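Lipoate-protein ligase, putative (Streptococcus pneumoniae, PDB 1VQZ) is a putative lipoate-protein ligase, built from a domain of the lipoyl protein ligase A/B family and a smaller C-terminal domain. Local coordinates at residues Tyr88-Glu102 / Gly153-Asp166. Numbering follows the deposited sequence.
Sequences YHDLNNLNYTIISKE and GRIMHHGCLLFDVD. With EDO (1,2-ethanediol), chain L.
Leu94 and Leu161 exchange two backbone hydrogen bonds, as do Tyr96 with Gly159, Ile98 with His157 and Ser100 with Ile155. With strand directions 152° apart, this ladder defines an antiparallel pair, prolonged by Glu102 N to Gly153 O.

Side-chain packing differs on the two faces. On one, a chi1 of 65° lays the Tyr96 ring over the backbone of Gly159, whose N stands 3.3 Å above the ring plane; the hydroxyl is hydrogen-bonded to Asn146 OD1. On the opposite face, Cys160 SG lies 3.6 Å from His89 CE1, oblique to the ring, and accepts a weak bond from Asn93 ND2; 1,2-ethanediol sits by His89 and His158. Farther along this face, Ile99 CG1 meets selenomethionine Met156 CG at 3.9 Å, against helix 23-36.

Hydrogen bonds join the Asp90-Asn93 turn to the loop 163-166. Asn92 O receives both Phe163 N and Asp164 N. Asp90 OD1 closes an Asx turn with Asn92 N, while OD2 accepts a nearly straight hydrogen bond (173°) from Asp166 N at 3.0 Å, on the syn side but tilted out of the carboxylate plane. A water links Asp90 OD2, Asn92 ND2 and Asp164 O. Val165 wedges in here, CG2 3.6 Å from Asn93 CB and CG1 against the Tyr88 ring edge.

Flanked by strands 42-47 and 141-151, the two strands are central neighbours in the large mixed sheet of the lipoyl ligase A/B domain.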
loop_
_atom_site.group_PDB
_atom_site.type_symbol
_atom_site.label_atom_id
_atom_site.label_comp_id
_atom_site.label_asym_id
_atom_site.label_seq_id
_atom_site.Cartn_x
_atom_site.Cartn_y
_atom_site.Cartn_z
ATOM N N TYR A 88 -1.481 -9.609 4.509
ATOM C CA TYR A 88 -0.640 -10.788 4.664
ATOM C C TYR A 88 0.006 -11.238 3.364
ATOM O O TYR A 88 -0.662 -11.490 2.355
ATOM C CB TYR A 88 -1.411 -11.964 5.292
ATOM C CG TYR A 88 -0.529 -13.157 5.550
ATOM C CD1 TYR A 88 0.482 -13.097 6.519
ATOM C CD2 TYR A 88 -0.704 -14.351 4.841
ATOM C CE1 TYR A 88 1.321 -14.184 6.759
ATOM C CE2 TYR A 88 0.166 -15.474 5.065
ATOM C CZ TYR A 88 1.156 -15.373 6.022
ATOM O OH TYR A 88 1.943 -16.459 6.278
ATOM N N HIS A 89 1.313 -11.355 3.420
ATOM C CA HIS A 89 2.107 -11.940 2.363
ATOM C C HIS A 89 2.690 -13.263 2.791
ATOM O O HIS A 89 3.131 -13.423 3.938
ATOM C CB HIS A 89 3.287 -11.005 2.038
ATOM C CG HIS A 89 2.904 -9.737 1.353
ATOM N ND1 HIS A 89 1.827 -8.970 1.737
ATOM C CD2 HIS A 89 3.537 -9.030 0.376
ATOM C CE1 HIS A 89 1.769 -7.884 0.981
ATOM N NE2 HIS A 89 2.817 -7.882 0.170
ATOM N N ASP A 90 2.771 -14.173 1.832
ATOM C CA ASP A 90 3.549 -15.367 1.954
ATOM C C ASP A 90 4.186 -15.724 0.614
ATOM O O ASP A 90 4.065 -14.972 -0.372
ATOM C CB ASP A 90 2.727 -16.500 2.637
ATOM C CG ASP A 90 1.663 -17.155 1.739
ATOM O OD1 ASP A 90 1.615 -16.944 0.518
ATOM O OD2 ASP A 90 0.831 -17.922 2.297
ATOM N N LEU A 91 4.862 -16.880 0.559
ATOM C CA LEU A 91 5.571 -17.275 -0.630
ATOM C C LEU A 91 4.660 -17.560 -1.846
ATOM O O LEU A 91 5.171 -17.765 -2.929
ATOM C CB LEU A 91 6.457 -18.497 -0.358
ATOM C CG LEU A 91 7.646 -18.211 0.547
ATOM C CD1 LEU A 91 8.482 -19.493 0.659
ATOM C CD2 LEU A 91 8.546 -17.020 0.044
ATOM N N ASN A 92 3.344 -17.589 -1.635
ATOM C CA ASN A 92 2.366 -17.769 -2.695
ATOM C C ASN A 92 1.524 -16.511 -2.989
ATOM O O ASN A 92 0.449 -16.556 -3.666
ATOM C CB ASN A 92 1.494 -18.971 -2.372
ATOM C CG ASN A 92 2.224 -20.257 -2.552
ATOM O OD1 ASN A 92 2.657 -20.549 -3.648
ATOM N ND2 ASN A 92 2.389 -21.027 -1.477
ATOM N N ASN A 93 2.053 -15.384 -2.523
ATOM C CA ASN A 93 1.508 -14.047 -2.824
ATOM C C ASN A 93 2.457 -13.384 -3.779
ATOM O O ASN A 93 3.610 -13.177 -3.427
ATOM C CB ASN A 93 1.400 -13.235 -1.536
ATOM C CG ASN A 93 0.891 -11.827 -1.777
ATOM O OD1 ASN A 93 -0.284 -11.637 -2.010
ATOM N ND2 ASN A 93 1.760 -10.843 -1.660
ATOM N N LEU A 94 1.991 -13.052 -4.975
ATOM C CA LEU A 94 2.845 -12.490 -6.008
ATOM C C LEU A 94 2.578 -11.006 -6.080
ATOM O O LEU A 94 1.473 -10.583 -6.416
ATOM C CB LEU A 94 2.556 -13.128 -7.375
ATOM C CG LEU A 94 3.418 -12.647 -8.550
ATOM C CD1 LEU A 94 4.857 -12.843 -8.273
ATOM C CD2 LEU A 94 2.992 -13.360 -9.850
ATOM N N ASN A 95 3.609 -10.241 -5.732
ATOM C CA ASN A 95 3.594 -8.774 -5.754
ATOM C C ASN A 95 3.926 -8.272 -7.146
ATOM O O ASN A 95 4.759 -8.843 -7.837
ATOM C CB ASN A 95 4.614 -8.233 -4.707
ATOM C CG ASN A 95 4.236 -8.639 -3.270
ATOM O OD1 ASN A 95 4.954 -9.391 -2.582
ATOM N ND2 ASN A 95 3.076 -8.223 -2.863
ATOM N N TYR A 96 3.279 -7.189 -7.551
ATOM C CA TYR A 96 3.582 -6.529 -8.816
ATOM C C TYR A 96 3.853 -5.068 -8.521
ATOM O O TYR A 96 3.282 -4.480 -7.556
ATOM C CB TYR A 96 2.446 -6.675 -9.873
ATOM C CG TYR A 96 1.150 -5.995 -9.488
ATOM C CD1 TYR A 96 0.165 -6.660 -8.747
ATOM C CD2 TYR A 96 0.932 -4.660 -9.831
ATOM C CE1 TYR A 96 -1.009 -5.996 -8.370
ATOM C CE2 TYR A 96 -0.202 -4.000 -9.459
ATOM C CZ TYR A 96 -1.173 -4.653 -8.734
ATOM O OH TYR A 96 -2.298 -3.926 -8.417
ATOM N N THR A 97 4.694 -4.476 -9.375
ATOM C CA THR A 97 5.031 -3.048 -9.310
ATOM C C THR A 97 5.034 -2.433 -10.709
ATOM O O THR A 97 5.720 -2.918 -11.578
ATOM C CB THR A 97 6.422 -2.894 -8.751
ATOM O OG1 THR A 97 6.468 -3.511 -7.468
ATOM C CG2 THR A 97 6.820 -1.474 -8.652
ATOM N N ILE A 98 4.247 -1.382 -10.911
ATOM C CA ILE A 98 4.160 -0.644 -12.174
ATOM C C ILE A 98 4.481 0.821 -11.865
ATOM O O ILE A 98 3.680 1.513 -11.278
ATOM C CB ILE A 98 2.754 -0.732 -12.748
ATOM C CG1 ILE A 98 2.301 -2.196 -12.788
ATOM C CG2 ILE A 98 2.662 -0.124 -14.153
ATOM C CD1 ILE A 98 0.813 -2.316 -12.940
ATOM N N ILE A 99 5.648 1.272 -12.303
ATOM C CA ILE A 99 6.111 2.649 -12.142
ATOM C C ILE A 99 6.176 3.389 -13.446
ATOM O O ILE A 99 6.639 2.847 -14.478
ATOM C CB ILE A 99 7.501 2.641 -11.519
ATOM C CG1 ILE A 99 7.429 2.083 -10.087
ATOM C CG2 ILE A 99 8.125 4.025 -11.542
ATOM C CD1 ILE A 99 8.692 1.366 -9.668
ATOM N N SER A 100 5.719 4.641 -13.415
ATOM C CA SER A 100 5.662 5.466 -14.651
ATOM C C SER A 100 5.817 6.935 -14.340
ATOM O O SER A 100 5.264 7.435 -13.365
ATOM C CB SER A 100 4.342 5.276 -15.386
ATOM O OG SER A 100 3.303 5.710 -14.522
ATOM N N LYS A 101 6.628 7.590 -15.140
ATOM C CA LYS A 101 6.663 9.020 -15.235
ATOM C C LYS A 101 5.284 9.519 -15.628
ATOM O O LYS A 101 4.631 8.990 -16.541
ATOM C CB LYS A 101 7.671 9.429 -16.311
ATOM C CG LYS A 101 7.792 10.938 -16.551
ATOM C CD LYS A 101 8.839 11.243 -17.637
ATOM C CE LYS A 101 9.038 12.757 -17.793
ATOM N NZ LYS A 101 10.268 13.135 -18.570
ATOM N N GLU A 102 4.851 10.551 -14.926
ATOM C CA GLU A 102 3.589 11.203 -15.175
ATOM C C GLU A 102 3.697 11.889 -16.532
ATOM O O GLU A 102 4.503 12.778 -16.720
ATOM C CB GLU A 102 3.316 12.217 -14.056
ATOM C CG GLU A 102 2.026 12.988 -14.165
ATOM C CD GLU A 102 1.798 13.901 -12.960
ATOM O OE1 GLU A 102 2.766 14.150 -12.214
ATOM O OE2 GLU A 102 0.657 14.368 -12.752
ATOM N N GLY A 153 5.796 14.018 -10.242
ATOM C CA GLY A 153 6.066 13.603 -11.591
ATOM C C GLY A 153 6.165 12.107 -11.783
ATOM O O GLY A 153 6.522 11.706 -12.856
ATOM N N ARG A 154 5.862 11.313 -10.765
ATOM C CA ARG A 154 6.015 9.859 -10.838
ATOM C C ARG A 154 4.960 9.061 -10.050
ATOM O O ARG A 154 4.643 9.317 -8.847
ATOM C CB ARG A 154 7.445 9.480 -10.428
ATOM C CG ARG A 154 7.799 8.075 -10.646
ATOM C CD ARG A 154 9.285 7.761 -10.370
ATOM N NE ARG A 154 9.988 7.835 -11.592
ATOM C CZ ARG A 154 10.740 6.912 -12.180
ATOM N NH1 ARG A 154 11.103 5.768 -11.644
ATOM N NH2 ARG A 154 11.196 7.235 -13.373
ATOM N N ILE A 155 4.416 8.062 -10.739
ATOM C CA ILE A 155 3.282 7.274 -10.267
ATOM C C ILE A 155 3.674 5.830 -10.075
ATOM O O ILE A 155 4.331 5.259 -10.943
ATOM C CB ILE A 155 2.173 7.307 -11.320
ATOM C CG1 ILE A 155 1.719 8.766 -11.565
ATOM C CG2 ILE A 155 0.987 6.386 -10.909
ATOM C CD1 ILE A 155 0.917 8.977 -12.793
HETATM N N MSE A 156 3.274 5.240 -8.940
HETATM C CA MSE A 156 3.408 3.804 -8.747
HETATM C C MSE A 156 2.064 3.181 -8.448
HETATM O O MSE A 156 1.348 3.617 -7.563
HETATM C CB MSE A 156 4.407 3.465 -7.634
HETATM C CG MSE A 156 4.567 1.979 -7.419
HETATM SE SE MSE A 156 5.906 1.499 -6.034
HETATM C CE MSE A 156 4.978 2.403 -4.461
ATOM N N HIS A 157 1.748 2.154 -9.211
ATOM C CA HIS A 157 0.656 1.236 -8.908
ATOM C C HIS A 157 1.291 -0.081 -8.450
ATOM O O HIS A 157 2.096 -0.651 -9.169
ATOM C CB HIS A 157 -0.176 0.933 -10.134
ATOM C CG HIS A 157 -0.998 2.088 -10.601
ATOM N ND1 HIS A 157 -2.310 2.266 -10.206
ATOM C CD2 HIS A 157 -0.688 3.152 -11.375
ATOM C CE1 HIS A 157 -2.778 3.377 -10.747
ATOM N NE2 HIS A 157 -1.815 3.928 -11.464
ATOM N N HIS A 158 0.941 -0.561 -7.270
ATOM C CA HIS A 158 1.486 -1.842 -6.830
ATOM C C HIS A 158 0.447 -2.638 -6.078
ATOM O O HIS A 158 -0.581 -2.105 -5.618
ATOM C CB HIS A 158 2.831 -1.710 -6.082
ATOM C CG HIS A 158 2.760 -1.040 -4.746
ATOM N ND1 HIS A 158 3.826 -1.017 -3.865
ATOM C CD2 HIS A 158 1.750 -0.362 -4.139
ATOM C CE1 HIS A 158 3.474 -0.341 -2.777
ATOM N NE2 HIS A 158 2.210 0.035 -2.908
ATOM N N GLY A 159 0.671 -3.934 -6.003
ATOM C CA GLY A 159 -0.321 -4.755 -5.333
ATOM C C GLY A 159 0.031 -6.202 -5.315
ATOM O O GLY A 159 1.149 -6.552 -5.636
ATOM N N CYS A 160 -0.964 -7.019 -4.938
ATOM C CA CYS A 160 -0.820 -8.454 -4.624
ATOM C C CYS A 160 -1.738 -9.291 -5.533
ATOM O O CYS A 160 -2.932 -9.004 -5.674
ATOM C CB CYS A 160 -1.271 -8.706 -3.156
ATOM S SG CYS A 160 -0.273 -7.820 -1.959
ATOM N N LEU A 161 -1.188 -10.336 -6.122
ATOM C CA LEU A 161 -1.978 -11.352 -6.808
ATOM C C LEU A 161 -2.005 -12.586 -5.898
ATOM O O LEU A 161 -0.952 -13.109 -5.514
ATOM C CB LEU A 161 -1.316 -11.691 -8.137
ATOM C CG LEU A 161 -1.417 -10.595 -9.200
ATOM C CD1 LEU A 161 -0.224 -10.605 -10.135
ATOM C CD2 LEU A 161 -2.700 -10.770 -10.009
ATOM N N LEU A 162 -3.208 -13.010 -5.511
ATOM C CA LEU A 162 -3.381 -14.148 -4.592
ATOM C C LEU A 162 -3.319 -15.411 -5.414
ATOM O O LEU A 162 -4.262 -15.741 -6.108
ATOM C CB LEU A 162 -4.711 -14.096 -3.822
ATOM C CG LEU A 162 -5.043 -12.776 -3.099
ATOM C CD1 LEU A 162 -6.427 -12.856 -2.411
ATOM C CD2 LEU A 162 -3.961 -12.418 -2.124
ATOM N N PHE A 163 -2.168 -16.093 -5.333
ATOM C CA PHE A 163 -1.986 -17.297 -6.052
ATOM C C PHE A 163 -2.331 -18.514 -5.203
ATOM O O PHE A 163 -3.143 -19.344 -5.632
ATOM C CB PHE A 163 -0.610 -17.364 -6.709
ATOM C CG PHE A 163 -0.465 -18.549 -7.615
ATOM C CD1 PHE A 163 -0.034 -19.774 -7.110
ATOM C CD2 PHE A 163 -0.809 -18.443 -8.953
ATOM C CE1 PHE A 163 0.019 -20.879 -7.960
ATOM C CE2 PHE A 163 -0.763 -19.527 -9.789
ATOM C CZ PHE A 163 -0.358 -20.738 -9.294
ATOM N N ASP A 164 -1.754 -18.620 -4.016
ATOM C CA ASP A 164 -2.157 -19.673 -3.062
ATOM C C ASP A 164 -1.818 -19.267 -1.634
ATOM O O ASP A 164 -1.186 -20.001 -0.873
ATOM C CB ASP A 164 -1.502 -21.028 -3.408
ATOM C CG ASP A 164 -2.141 -22.236 -2.666
ATOM O OD1 ASP A 164 -3.233 -22.127 -2.040
ATOM O OD2 ASP A 164 -1.557 -23.354 -2.786
ATOM N N VAL A 165 -2.224 -18.061 -1.290
ATOM C CA VAL A 165 -1.923 -17.490 -0.017
ATOM C C VAL A 165 -2.736 -18.226 1.054
ATOM O O VAL A 165 -3.903 -18.608 0.825
ATOM C CB VAL A 165 -2.258 -15.973 -0.030
ATOM C CG1 VAL A 165 -1.874 -15.301 1.318
ATOM C CG2 VAL A 165 -1.544 -15.309 -1.201
ATOM N N ASP A 166 -2.161 -18.398 2.230
ATOM C CA ASP A 166 -2.948 -18.854 3.388
ATOM C C ASP A 166 -3.786 -17.678 3.877
ATOM O O ASP A 166 -3.277 -16.733 4.481
ATOM C CB ASP A 166 -2.013 -19.411 4.448
ATOM C CG ASP A 166 -2.741 -20.067 5.608
ATOM O OD1 ASP A 166 -3.996 -19.988 5.712
ATOM O OD2 ASP A 166 -2.014 -20.646 6.443
HETATM C C1 EDO L . 4.288 -3.991 -0.204
HETATM O O1 EDO L . 3.115 -4.685 -0.560
HETATM C C2 EDO L . 4.523 -3.016 -1.333
HETATM O O2 EDO L . 5.834 -2.499 -1.272
HETATM O O HOH W 1 0.655 -20.324 1.059
#